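Local coordinates for protein GTN Reductase (Agrobacterium tumefaciens, PDB 5N6G) that probably reduces activated carbon-carbon double bonds as an FMN-dependent ene-reductase of the Old Yellow Enzyme family, and here holds FMN together with 2-phenylacrylic acid, at residues Glu78-Lys81 and Lys82-Asp85; Arg165-Glu169 and Ala170-Gly174. One frame throughout, in Å; residues are numbered along the deposited sequence.

Contact 1. Residues Glu78-Lys81 and Lys82-Asp85; sequences EGWK and KITD
Lys81 reaches forward one helical turn to Asp85, while on another side of the same helix Trp80 lies against Ile83. The helix, 74-89, is the crossover of a beta-alpha-beta unit in a TIM barrel, joining strand 50-57 to strand 94-99. The lysine shows how such a helix builds an i to i+4 contact on its outer surface. Its CB lies against Lys82 N, and CG leaves anti to the backbone N (chi1 -176°), which directs the chain toward the next turn. CG passes Asp85 OD2 at 3.8 Å; a bend at the following bond (chi2 66°) then carries CD alongside Asp85 OD1 at 3.9 Å. CE comes closer, 3.4 Å from the same OD1, so the aliphatic part of the lysine leans on the carboxylate. NZ ends 3.7 Å from Asp85 OD1, a long salt bridge between two side chains that cross obliquely; its hold is probably modest in this partly exposed setting. At the root of the pair, the backbone bond from Asp85 N to Lys81 O, 2.9 Å, ties the same two residues. Thr84 lies across the lysine at about a right angle, and its OG1 is hydrogen-bonded to Ala170 O, in the loop after helix 150-169.

On the buried side, Trp80 and Ile83 extend in the same direction. The indole spans helix 36-43 and strand 50-57, with NE1 bonded to Gly70 O. Ile83 adds contacts to Ala39 and Tyr42 of helix 36-43 and to Ile94 of strand 94-99. Its CD1 meets the six-membered part of the indole obliquely, 3.6 Å from Trp80 CE3 and 3.7 Å from Trp80 CZ3.

Contact 2. Residues Arg165-Glu169 and Ala170-Gly174; sequences RAALE and AGFDG
Between Ala166 and Phe172 the backbone winds out of its helix and turns back on it. Ala170 N still makes a helical bond to Ala166 O, at 2.9 Å, but the next two amides reach differently. Phe172 N returns five residues to Ala167 O at 3.1 Å, and Gly171 N reaches three residues back to Leu168 O at 3.0 Å. The latter donor stands well above the carbonyl plane, tilted 67° out of it, so this inner bond does not follow a lone-pair direction. Gly171 makes the reversal with a positive phi of 90°, a backbone conformation that glycine, having no CB, adopts without crowding the carbonyl oxygen before it. A water reinforces the exit by donating to both Leu168 O and Phe172 O, clipping the departing chain to the last turn.

These paired bonds with the positive phi define a Schellman motif, here the C-terminal stop of helix 150-169, which hands the chain to barrel strand 174-178. Phe172 folds back against the last helical turn. Its CG lies beside the backbone N (chi1 -74°), bringing the ring edge to Ala167: CD2 is 3.2 Å from Ala167 O, near the ring plane, and 3.9 Å from Ala167 CB. The one carbonyl that receives the Phe172 amide is thus also abutted by the same residue's ring. Beyond the two segments the ring packs on Ile94 and Ala96 of strand 94-99. Ala170 tucks its methyl against the last turn, CB lying 3.5 Å from Ala166 O. Glu169, extended from CG onward, reaches a salt bridge with Arg74; Leu168 brings its CD2 branch to 3.7 Å from Phe172 O.

Following the chain from its N terminus, contact 1 comes first, within the crossover helix that follows strand 50-57. Strand 94-99 and a long excursion intervene before helix 150-169 arrives and contact 2 caps it ahead of strand 174-178. Each contact closes only its own short turn; they stand in series, neither nesting nor crossing. In space the centres of contact 1 and contact 2 are about 10 Å apart, and the two touch directly. Trp80 and Phe172 meet edge-to-face, with Trp80 CE3 3.5 Å from Phe172 CZ, and Lys81 CD rests 3.4 Å from Ala170 O. Helix 74-89 is thereby joined to the exit loop of helix 150-169, beside strand 94-99, on which both pack.

Contact 1. Residues Glu78-Lys81 and Lys82-Asp85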
loop_
_atom_site.group_PDB
_atom_site.type_symbol
_atom_site.label_atom_id
_atom_site.label_comp_id
_atom_site.label_asym_id
_atom_site.label_seq_id
_atom_site.Cartn_x
_atom_site.Cartn_y
_atom_site.Cartn_z
ATOM N N GLU A 78 16.238 11.444 4.792
ATOM C CA GLU A 78 17.121 11.222 5.931
ATOM C C GLU A 78 16.386 10.516 7.059
ATOM O O GLU A 78 16.924 9.601 7.683
ATOM C CB GLU A 78 17.692 12.561 6.421
ATOM C CG GLU A 78 18.585 12.431 7.643
ATOM C CD GLU A 78 19.839 11.606 7.376
ATOM O OE1 GLU A 78 20.226 11.467 6.196
ATOM O OE2 GLU A 78 20.434 11.095 8.350
ATOM N N GLY A 79 15.148 10.932 7.340
ATOM C CA GLY A 79 14.379 10.264 8.378
ATOM C C GLY A 79 14.104 8.810 8.052
ATOM O O GLY A 79 14.161 7.943 8.926
ATOM N N TRP A 80 13.777 8.518 6.790
ATOM C CA TRP A 80 13.594 7.128 6.400
ATOM C C TRP A 80 14.887 6.327 6.487
ATOM O O TRP A 80 14.855 5.114 6.781
ATOM C CB TRP A 80 13.045 7.049 4.992
ATOM C CG TRP A 80 11.578 7.287 4.856
ATOM C CD1 TRP A 80 10.980 8.243 4.085
ATOM C CD2 TRP A 80 10.509 6.532 5.454
ATOM N NE1 TRP A 80 9.618 8.134 4.162
ATOM C CE2 TRP A 80 9.297 7.103 5.005
ATOM C CE3 TRP A 80 10.458 5.441 6.324
ATOM C CZ2 TRP A 80 8.046 6.613 5.390
ATOM C CZ3 TRP A 80 9.194 4.967 6.724
ATOM C CH2 TRP A 80 8.021 5.555 6.250
ATOM N N LYS A 81 16.032 6.958 6.199
ATOM C CA LYS A 81 17.295 6.234 6.282
ATOM C C LYS A 81 17.549 5.731 7.697
ATOM O O LYS A 81 18.073 4.631 7.885
ATOM C CB LYS A 81 18.437 7.128 5.792
ATOM C CG LYS A 81 19.796 6.453 5.731
ATOM C CD LYS A 81 19.831 5.345 4.677
ATOM C CE LYS A 81 21.232 4.759 4.516
ATOM N NZ LYS A 81 21.264 3.683 3.490
ATOM N N LYS A 82 17.188 6.513 8.709
ATOM C CA LYS A 82 17.331 6.026 10.079
ATOM C C LYS A 82 16.474 4.786 10.307
ATOM O O LYS A 82 16.899 3.844 10.990
ATOM C CB LYS A 82 16.958 7.133 11.064
ATOM C CG LYS A 82 17.216 6.779 12.514
ATOM C CD LYS A 82 16.644 7.839 13.453
ATOM C CE LYS A 82 17.224 7.711 14.854
ATOM N NZ LYS A 82 18.210 8.799 15.150
ATOM N N ILE A 83 15.266 4.772 9.731
ATOM C CA ILE A 83 14.343 3.652 9.887
ATOM C C ILE A 83 14.869 2.406 9.175
ATOM O O ILE A 83 14.890 1.312 9.753
ATOM C CB ILE A 83 12.949 4.050 9.378
ATOM C CG1 ILE A 83 12.339 5.067 10.347
ATOM C CG2 ILE A 83 12.061 2.814 9.210
ATOM C CD1 ILE A 83 11.107 5.708 9.859
ATOM N N THR A 84 15.272 2.535 7.904
ATOM C CA THR A 84 15.728 1.352 7.179
ATOM C C THR A 84 17.025 0.817 7.772
ATOM O O THR A 84 17.205 -0.401 7.887
ATOM C CB THR A 84 15.893 1.638 5.681
ATOM O OG1 THR A 84 16.972 2.554 5.464
ATOM C CG2 THR A 84 14.624 2.204 5.080
ATOM N N ASP A 85 17.936 1.702 8.187
ATOM C CA ASP A 85 19.136 1.227 8.874
ATOM C C ASP A 85 18.770 0.434 10.131
ATOM O O ASP A 85 19.360 -0.618 10.408
ATOM C CB ASP A 85 20.031 2.401 9.241
ATOM C CG ASP A 85 20.788 2.980 8.053
ATOM O OD1 ASP A 85 20.777 2.381 6.950
ATOM O OD2 ASP A 85 21.416 4.054 8.252
#

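Contact 2. Residues Arg165-Glu169 and Ala170-Gly174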
loop_
_atom_site.group_PDB
_atom_site.type_symbol
_atom_site.label_atom_id
_atom_site.label_comp_id
_atom_site.label_asym_id
_atom_site.label_seq_id
_atom_site.Cartn_x
_atom_site.Cartn_y
_atom_site.Cartn_z
ATOM N N ARG A 165 13.371 6.240 -6.804
ATOM C CA ARG A 165 14.777 6.548 -6.599
ATOM C C ARG A 165 15.042 7.037 -5.179
ATOM O O ARG A 165 16.031 6.626 -4.544
ATOM C CB ARG A 165 15.202 7.593 -7.630
ATOM C CG ARG A 165 16.628 8.025 -7.599
ATOM C CD ARG A 165 16.773 9.262 -8.484
ATOM N NE ARG A 165 15.973 9.153 -9.709
ATOM C CZ ARG A 165 15.216 10.124 -10.222
ATOM N NH1 ARG A 165 15.123 11.308 -9.627
ATOM N NH2 ARG A 165 14.528 9.907 -11.335
ATOM N N ALA A 166 14.143 7.876 -4.652
ATOM C CA ALA A 166 14.272 8.353 -3.283
ATOM C C ALA A 166 14.210 7.208 -2.295
ATOM O O ALA A 166 14.945 7.200 -1.301
ATOM C CB ALA A 166 13.179 9.357 -2.960
ATOM N N ALA A 167 13.327 6.236 -2.549
ATOM C CA ALA A 167 13.226 5.081 -1.674
ATOM C C ALA A 167 14.537 4.310 -1.628
ATOM O O ALA A 167 14.990 3.901 -0.549
ATOM C CB ALA A 167 12.085 4.173 -2.145
ATOM N N LEU A 168 15.164 4.086 -2.786
ATOM C CA LEU A 168 16.467 3.424 -2.779
ATOM C C LEU A 168 17.514 4.258 -2.048
ATOM O O LEU A 168 18.346 3.717 -1.311
ATOM C CB LEU A 168 16.927 3.135 -4.201
ATOM C CG LEU A 168 16.346 1.908 -4.906
ATOM C CD1 LEU A 168 17.055 1.731 -6.240
ATOM C CD2 LEU A 168 16.487 0.649 -4.072
ATOM N N GLU A 169 17.497 5.580 -2.239
ATOM C CA GLU A 169 18.451 6.434 -1.544
ATOM C C GLU A 169 18.266 6.352 -0.033
ATOM O O GLU A 169 19.245 6.462 0.729
ATOM C CB GLU A 169 18.301 7.890 -2.002
ATOM C CG GLU A 169 19.388 8.777 -1.410
ATOM C CD GLU A 169 19.278 10.240 -1.783
ATOM O OE1 GLU A 169 18.258 10.668 -2.374
ATOM O OE2 GLU A 169 20.228 10.971 -1.449
ATOM N N ALA A 170 17.033 6.175 0.411
ATOM C CA ALA A 170 16.722 6.040 1.825
ATOM C C ALA A 170 16.993 4.642 2.363
ATOM O O ALA A 170 16.730 4.405 3.546
ATOM C CB ALA A 170 15.270 6.389 2.092
ATOM N N GLY A 171 17.503 3.728 1.543
ATOM C CA GLY A 171 17.911 2.425 2.021
ATOM C C GLY A 171 16.845 1.353 1.992
ATOM O O GLY A 171 17.061 0.282 2.560
ATOM N N PHE A 172 15.700 1.600 1.369
ATOM C CA PHE A 172 14.682 0.569 1.266
ATOM C C PHE A 172 15.172 -0.564 0.379
ATOM O O PHE A 172 15.963 -0.362 -0.547
ATOM C CB PHE A 172 13.386 1.143 0.707
ATOM C CG PHE A 172 12.634 2.002 1.687
ATOM C CD1 PHE A 172 11.832 1.416 2.666
ATOM C CD2 PHE A 172 12.717 3.373 1.631
ATOM C CE1 PHE A 172 11.135 2.183 3.568
ATOM C CE2 PHE A 172 12.014 4.155 2.528
ATOM C CZ PHE A 172 11.238 3.559 3.516
ATOM N N ASP A 173 14.681 -1.766 0.669
ATOM C CA ASP A 173 14.951 -2.933 -0.161
ATOM C C ASP A 173 14.172 -2.924 -1.469
ATOM O O ASP A 173 14.525 -3.664 -2.386
ATOM C CB ASP A 173 14.635 -4.182 0.641
ATOM C CG ASP A 173 15.544 -4.317 1.838
ATOM O OD1 ASP A 173 16.752 -4.585 1.619
ATOM O OD2 ASP A 173 15.074 -4.099 2.978
ATOM N N GLY A 174 13.177 -2.055 -1.586
ATOM C CA GLY A 174 12.298 -2.016 -2.733
ATOM C C GLY A 174 11.099 -1.148 -2.407
ATOM O O GLY A 174 11.071 -0.457 -1.383
HETATM O O HOH W 1 18.307 0.906 -0.904
#